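RNA silencing suppressor p19 (Carnation Italian ringspot virus, PDB 6BJV) suppresses RNA silencing in the host plant by binding short interfering RNAs as a homodimer that selects them by duplex length, like a molecular caliper. Local coordinates at residues Gly7-Arg18 / Gly66-Leu74. Sequence-based numbering, arbitrary orientation.
With nucleotides of chain C; nucleotides of chain D.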
loop_
_atom_site.group_PDB
_atom_site.type_symbol
_atom_site.label_atom_id
_atom_site.label_comp_id
_atom_site.label_asym_id
_atom_site.label_seq_id
_atom_site.Cartn_x
_atom_site.Cartn_y
_atom_site.Cartn_z
ATOM N N GLY A 7 -11.606 -25.542 -2.435
ATOM C CA GLY A 7 -11.378 -24.111 -2.539
ATOM C C GLY A 7 -9.952 -23.699 -2.228
ATOM O O GLY A 7 -9.438 -22.741 -2.811
ATOM N N ASN A 8 -9.297 -24.407 -1.309
ATOM C CA ASN A 8 -7.939 -24.068 -0.905
ATOM C C ASN A 8 -6.873 -24.711 -1.781
ATOM O O ASN A 8 -5.710 -24.300 -1.711
ATOM C CB ASN A 8 -7.704 -24.480 0.553
ATOM C CG ASN A 8 -8.492 -23.633 1.531
ATOM O OD1 ASN A 8 -8.771 -22.462 1.271
ATOM N ND2 ASN A 8 -8.850 -24.219 2.667
ATOM N N ASP A 9 -7.231 -25.703 -2.598
ATOM C CA ASP A 9 -6.226 -26.373 -3.417
ATOM C C ASP A 9 -5.766 -25.496 -4.576
ATOM O O ASP A 9 -4.619 -25.614 -5.019
ATOM C CB ASP A 9 -6.769 -27.706 -3.934
ATOM C CG ASP A 9 -6.893 -28.752 -2.836
ATOM O OD1 ASP A 9 -6.433 -28.492 -1.704
ATOM O OD2 ASP A 9 -7.442 -29.840 -3.111
ATOM N N THR A 10 -6.633 -24.613 -5.078
ATOM C CA THR A 10 -6.196 -23.668 -6.101
ATOM C C THR A 10 -5.233 -22.642 -5.516
ATOM O O THR A 10 -4.270 -22.235 -6.178
ATOM C CB THR A 10 -7.404 -22.976 -6.737
ATOM O OG1 THR A 10 -6.966 -22.104 -7.787
ATOM C CG2 THR A 10 -8.184 -22.172 -5.709
ATOM N N ARG A 11 -5.477 -22.211 -4.277
ATOM C CA ARG A 11 -4.503 -21.385 -3.572
ATOM C C ARG A 11 -3.184 -22.126 -3.420
ATOM O O ARG A 11 -2.106 -21.533 -3.547
ATOM C CB ARG A 11 -5.060 -20.990 -2.203
ATOM C CG ARG A 11 -4.034 -20.445 -1.211
ATOM C CD ARG A 11 -4.701 -20.118 0.114
ATOM N NE ARG A 11 -3.756 -19.620 1.107
ATOM C CZ ARG A 11 -3.337 -18.361 1.181
ATOM N NH1 ARG A 11 -3.771 -17.457 0.313
ATOM N NH2 ARG A 11 -2.476 -18.006 2.126
ATOM N N GLU A 12 -3.256 -23.427 -3.148
ATOM C CA GLU A 12 -2.052 -24.229 -2.975
ATOM C C GLU A 12 -1.241 -24.290 -4.265
ATOM O O GLU A 12 -0.005 -24.267 -4.231
ATOM C CB GLU A 12 -2.447 -25.630 -2.511
ATOM C CG GLU A 12 -1.339 -26.400 -1.845
ATOM C CD GLU A 12 -1.796 -27.751 -1.327
ATOM O OE1 GLU A 12 -2.868 -28.227 -1.763
ATOM O OE2 GLU A 12 -1.086 -28.338 -0.482
ATOM N N GLN A 13 -1.920 -24.357 -5.412
ATOM C CA GLN A 13 -1.214 -24.392 -6.688
ATOM C C GLN A 13 -0.633 -23.026 -7.037
ATOM O O GLN A 13 0.469 -22.938 -7.589
ATOM C CB GLN A 13 -2.158 -24.873 -7.792
ATOM C CG GLN A 13 -2.572 -26.334 -7.658
ATOM C CD GLN A 13 -3.635 -26.738 -8.664
ATOM O OE1 GLN A 13 -4.332 -25.891 -9.224
ATOM N NE2 GLN A 13 -3.763 -28.039 -8.898
ATOM N N ALA A 14 -1.357 -21.949 -6.721
ATOM C CA ALA A 14 -0.873 -20.613 -7.050
ATOM C C ALA A 14 0.436 -20.310 -6.332
ATOM O O ALA A 14 1.320 -19.648 -6.890
ATOM C CB ALA A 14 -1.932 -19.569 -6.697
ATOM N N ASN A 15 0.579 -20.783 -5.094
ATOM C CA ASN A 15 1.820 -20.571 -4.361
ATOM C C ASN A 15 2.956 -21.396 -4.949
ATOM O O ASN A 15 4.108 -20.949 -4.954
ATOM C CB ASN A 15 1.621 -20.911 -2.883
ATOM C CG ASN A 15 2.727 -20.362 -2.002
ATOM O OD1 ASN A 15 3.898 -20.358 -2.383
ATOM N ND2 ASN A 15 2.359 -19.891 -0.817
ATOM N N GLY A 16 2.651 -22.596 -5.448
ATOM C CA GLY A 16 3.656 -23.403 -6.116
ATOM C C GLY A 16 4.043 -22.882 -7.483
ATOM O O GLY A 16 5.098 -23.259 -8.001
ATOM N N GLU A 17 3.215 -22.019 -8.076
ATOM C CA GLU A 17 3.539 -21.468 -9.387
ATOM C C GLU A 17 4.830 -20.661 -9.347
ATOM O O GLU A 17 5.508 -20.524 -10.372
ATOM C CB GLU A 17 2.380 -20.608 -9.891
ATOM C CG GLU A 17 2.577 -20.059 -11.301
ATOM C CD GLU A 17 3.353 -18.754 -11.333
ATOM O OE1 GLU A 17 3.344 -18.023 -10.319
ATOM O OE2 GLU A 17 3.972 -18.459 -12.378
ATOM N N ARG A 18 5.186 -20.124 -8.180
ATOM C CA ARG A 18 6.427 -19.366 -8.057
ATOM C C ARG A 18 7.634 -20.224 -8.418
ATOM O O ARG A 18 8.593 -19.736 -9.026
ATOM C CB ARG A 18 6.558 -18.827 -6.634
ATOM C CG ARG A 18 7.811 -18.009 -6.375
ATOM C CD ARG A 18 7.800 -17.449 -4.963
ATOM N NE ARG A 18 8.981 -16.642 -4.672
ATOM C CZ ARG A 18 9.207 -16.036 -3.511
ATOM N NH1 ARG A 18 8.331 -16.142 -2.519
ATOM N NH2 ARG A 18 10.310 -15.323 -3.338
ATOM N N GLY A 66 -8.502 -12.735 -4.198
ATOM C CA GLY A 66 -9.015 -13.515 -3.090
ATOM C C GLY A 66 -7.866 -14.172 -2.353
ATOM O O GLY A 66 -6.831 -13.551 -2.083
ATOM N N LYS A 67 -8.034 -15.452 -2.037
ATOM C CA LYS A 67 -6.987 -16.225 -1.386
ATOM C C LYS A 67 -6.056 -16.910 -2.383
ATOM O O LYS A 67 -5.297 -17.802 -1.991
ATOM C CB LYS A 67 -7.604 -17.265 -0.447
ATOM C CG LYS A 67 -8.686 -18.126 -1.075
ATOM C CD LYS A 67 -9.047 -19.294 -0.172
ATOM C CE LYS A 67 -10.423 -19.851 -0.502
ATOM N NZ LYS A 67 -11.514 -18.908 -0.120
ATOM N N VAL A 68 -6.091 -16.509 -3.651
ATOM C CA VAL A 68 -5.239 -17.074 -4.691
ATOM C C VAL A 68 -4.088 -16.093 -4.893
ATOM O O VAL A 68 -4.220 -15.097 -5.610
ATOM C CB VAL A 68 -6.016 -17.316 -5.989
ATOM C CG1 VAL A 68 -5.154 -18.061 -6.996
ATOM C CG2 VAL A 68 -7.301 -18.086 -5.707
ATOM N N VAL A 69 -2.947 -16.379 -4.270
ATOM C CA VAL A 69 -1.846 -15.430 -4.155
ATOM C C VAL A 69 -0.672 -15.916 -4.993
ATOM O O VAL A 69 -0.272 -17.083 -4.898
ATOM C CB VAL A 69 -1.429 -15.242 -2.686
ATOM C CG1 VAL A 69 -0.278 -14.249 -2.572
ATOM C CG2 VAL A 69 -2.626 -14.777 -1.855
ATOM N N PHE A 70 -0.123 -15.018 -5.806
ATOM C CA PHE A 70 1.082 -15.263 -6.583
ATOM C C PHE A 70 2.198 -14.354 -6.084
ATOM O O PHE A 70 1.943 -13.261 -5.569
ATOM C CB PHE A 70 0.842 -15.008 -8.073
ATOM C CG PHE A 70 -0.242 -15.858 -8.673
ATOM C CD1 PHE A 70 -1.572 -15.494 -8.551
ATOM C CD2 PHE A 70 0.070 -17.013 -9.371
ATOM C CE1 PHE A 70 -2.573 -16.272 -9.109
ATOM C CE2 PHE A 70 -0.923 -17.793 -9.929
ATOM C CZ PHE A 70 -2.247 -17.422 -9.798
ATOM N N LYS A 71 3.441 -14.805 -6.245
ATOM C CA LYS A 71 4.588 -14.071 -5.730
ATOM C C LYS A 71 5.776 -14.201 -6.670
ATOM O O LYS A 71 6.014 -15.264 -7.248
ATOM C CB LYS A 71 4.970 -14.567 -4.331
ATOM C CG LYS A 71 4.116 -13.971 -3.227
ATOM C CD LYS A 71 4.295 -14.696 -1.908
ATOM C CE LYS A 71 3.430 -14.070 -0.828
ATOM N NZ LYS A 71 3.447 -14.860 0.429
ATOM N N ARG A 72 6.520 -13.104 -6.809
ATOM C CA ARG A 72 7.726 -13.067 -7.621
ATOM C C ARG A 72 8.813 -12.301 -6.884
ATOM O O ARG A 72 8.535 -11.354 -6.144
ATOM C CB ARG A 72 7.482 -12.403 -8.986
ATOM C CG ARG A 72 6.884 -13.310 -10.042
ATOM C CD ARG A 72 7.847 -14.412 -10.441
ATOM N NE ARG A 72 7.323 -15.223 -11.535
ATOM C CZ ARG A 72 6.341 -16.107 -11.403
ATOM N NH1 ARG A 72 5.761 -16.293 -10.223
ATOM N NH2 ARG A 72 5.932 -16.803 -12.455
ATOM N N TYR A 73 10.058 -12.724 -7.097
ATOM C CA TYR A 73 11.236 -11.987 -6.650
ATOM C C TYR A 73 12.122 -11.773 -7.868
ATOM O O TYR A 73 12.669 -12.735 -8.417
ATOM C CB TYR A 73 11.988 -12.737 -5.551
ATOM C CG TYR A 73 13.108 -11.934 -4.926
ATOM C CD1 TYR A 73 14.299 -11.714 -5.609
ATOM C CD2 TYR A 73 12.977 -11.397 -3.653
ATOM C CE1 TYR A 73 15.323 -10.979 -5.042
ATOM C CE2 TYR A 73 13.997 -10.662 -3.078
ATOM C CZ TYR A 73 15.168 -10.457 -3.777
ATOM O OH TYR A 73 16.186 -9.727 -3.211
ATOM N N LEU A 74 12.259 -10.522 -8.292
ATOM C CA LEU A 74 13.047 -10.172 -9.462
ATOM C C LEU A 74 14.294 -9.408 -9.041
ATOM O O LEU A 74 14.294 -8.688 -8.039
ATOM C CB LEU A 74 12.229 -9.327 -10.441
ATOM C CG LEU A 74 10.909 -9.948 -10.897
ATOM C CD1 LEU A 74 10.082 -8.931 -11.657
ATOM C CD2 LEU A 74 11.152 -11.183 -11.750
ATOM P P U C 10 -2.470 -14.588 2.504
ATOM O OP1 U C 10 -1.684 -15.443 1.580
ATOM O OP2 U C 10 -2.394 -14.839 3.964
ATOM O "O5'" U C 10 -2.075 -13.069 2.238
ATOM C "C5'" U C 10 -2.255 -12.485 0.957
ATOM C "C4'" U C 10 -2.211 -10.981 1.025
ATOM O "O4'" U C 10 -3.321 -10.491 1.823
ATOM C "C3'" U C 10 -0.984 -10.383 1.696
ATOM O "O3'" U C 10 0.146 -10.327 0.844
ATOM C "C2'" U C 10 -1.487 -9.019 2.143
ATOM O "O2'" U C 10 -1.527 -8.103 1.058
ATOM C "C1'" U C 10 -2.921 -9.348 2.550
ATOM N N1 U C 10 -3.047 -9.639 3.996
ATOM C C2 U C 10 -2.984 -8.574 4.871
ATOM O O2 U C 10 -2.817 -7.424 4.504
ATOM N N3 U C 10 -3.119 -8.910 6.193
ATOM C C4 U C 10 -3.310 -10.172 6.714
ATOM O O4 U C 10 -3.415 -10.308 7.934
ATOM C C5 U C 10 -3.368 -11.224 5.743
ATOM C C6 U C 10 -3.239 -10.923 4.448
ATOM P P U C 9 -7.809 -18.243 4.356
ATOM O OP1 U C 9 -7.328 -18.858 3.091
ATOM O OP2 U C 9 -7.416 -18.848 5.654
ATOM O "O5'" U C 9 -7.360 -16.718 4.377
ATOM C "C5'" U C 9 -6.094 -16.316 3.882
ATOM C "C4'" U C 9 -6.228 -15.127 2.967
ATOM O "O4'" U C 9 -7.318 -14.280 3.417
ATOM C "C3'" U C 9 -5.028 -14.196 2.915
ATOM O "O3'" U C 9 -4.009 -14.663 2.052
ATOM C "C2'" U C 9 -5.652 -12.878 2.478
ATOM O "O2'" U C 9 -5.894 -12.862 1.079
ATOM C "C1'" U C 9 -6.994 -12.924 3.205
ATOM N N1 U C 9 -6.947 -12.250 4.521
ATOM C C2 U C 9 -6.806 -10.878 4.546
ATOM O O2 U C 9 -6.708 -10.202 3.536
ATOM N N3 U C 9 -6.776 -10.333 5.804
ATOM C C4 U C 9 -6.876 -11.002 7.005
ATOM O O4 U C 9 -6.835 -10.362 8.056
ATOM C C5 U C 9 -7.025 -12.420 6.894
ATOM C C6 U C 9 -7.056 -12.978 5.682
ATOM P P G D 2 11.593 -14.920 0.144
ATOM O OP1 G D 2 10.452 -14.760 -0.792
ATOM O OP2 G D 2 11.569 -14.213 1.450
ATOM O "O5'" G D 2 11.771 -16.480 0.414
ATOM C "C5'" G D 2 11.844 -17.400 -0.664
ATOM C "C4'" G D 2 11.956 -18.820 -0.173
ATOM O "O4'" G D 2 13.244 -19.025 0.468
ATOM C "C3'" G D 2 10.955 -19.240 0.889
ATOM O "O3'" G D 2 9.676 -19.547 0.363
ATOM C "C2'" G D 2 11.654 -20.421 1.546
ATOM O "O2'" G D 2 11.543 -21.595 0.755
ATOM C "C1'" G D 2 13.108 -19.951 1.527
ATOM N N9 G D 2 13.490 -19.293 2.788
ATOM C C8 G D 2 13.648 -17.948 3.025
ATOM N N7 G D 2 13.990 -17.682 4.256
ATOM C C5 G D 2 14.057 -18.926 4.869
ATOM C C6 G D 2 14.383 -19.279 6.204
ATOM O O6 G D 2 14.684 -18.533 7.146
ATOM N N1 G D 2 14.329 -20.656 6.395
ATOM C C2 G D 2 14.008 -21.577 5.427
ATOM N N2 G D 2 14.010 -22.864 5.800
ATOM N N3 G D 2 13.704 -21.262 4.178
ATOM C C4 G D 2 13.749 -19.930 3.975
HETATM O O HOH W 1 -1.819 -18.373 -3.042
HETATM O O HOH W 2 3.466 -17.927 -7.222
#
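A14 sets its methyl over one face of the F70 ring, a CH-pi contact with CB 3.9 Å from the ring centroid, and the same methyl meets V68 CG1 at 3.6 Å. This is the tight centre of the contact, where helix 7-16 runs almost parallel to strand 68-74, their axes 5° apart. Next to it, E17 and R72 form a buried, end-on salt bridge: R72 NH2 donates to E17 OE2 at 2.6 Å and NH1 to OE1 at 3.0 Å, each oxygen met on its syn side with carboxylate and guanidinium nearly coplanar. R72 NE bonds to L32 O, which further fixes the guanidinium. Two waters bridge the segments: one joins R11 O to V69 N, the other A14 O and E17 OE1 to K71 N.

Toward the RNA, R11 and R18 reach out as extended chains. With CG anti to the backbone N (chi1 165°), R11 lays its methylenes across K67 O, and the guanidinium is turned (chi4 82°) to let NH1 donate to that same oxygen at 2.8 Å from above the carbonyl plane; NH2 holds OP1 of U10 of chain C at 2.7 Å. R18 runs its methylenes past K71 O to give NH2 to OP1 of G2 of chain D at 2.6 Å, while NE pairs with D34. The beginning of the helix is looser and more open to solvent: G7 and N8, poorly ordered, touch the K67 side chain through G7 O and N8 OD1.

Segment 7-18 thus flanks the outermost strand of the four-stranded antiparallel sheet, R11 and R18 adding two arginines to the RNA-binding surface, while strand 58-65 pairs with strand 68-75 within the sheet.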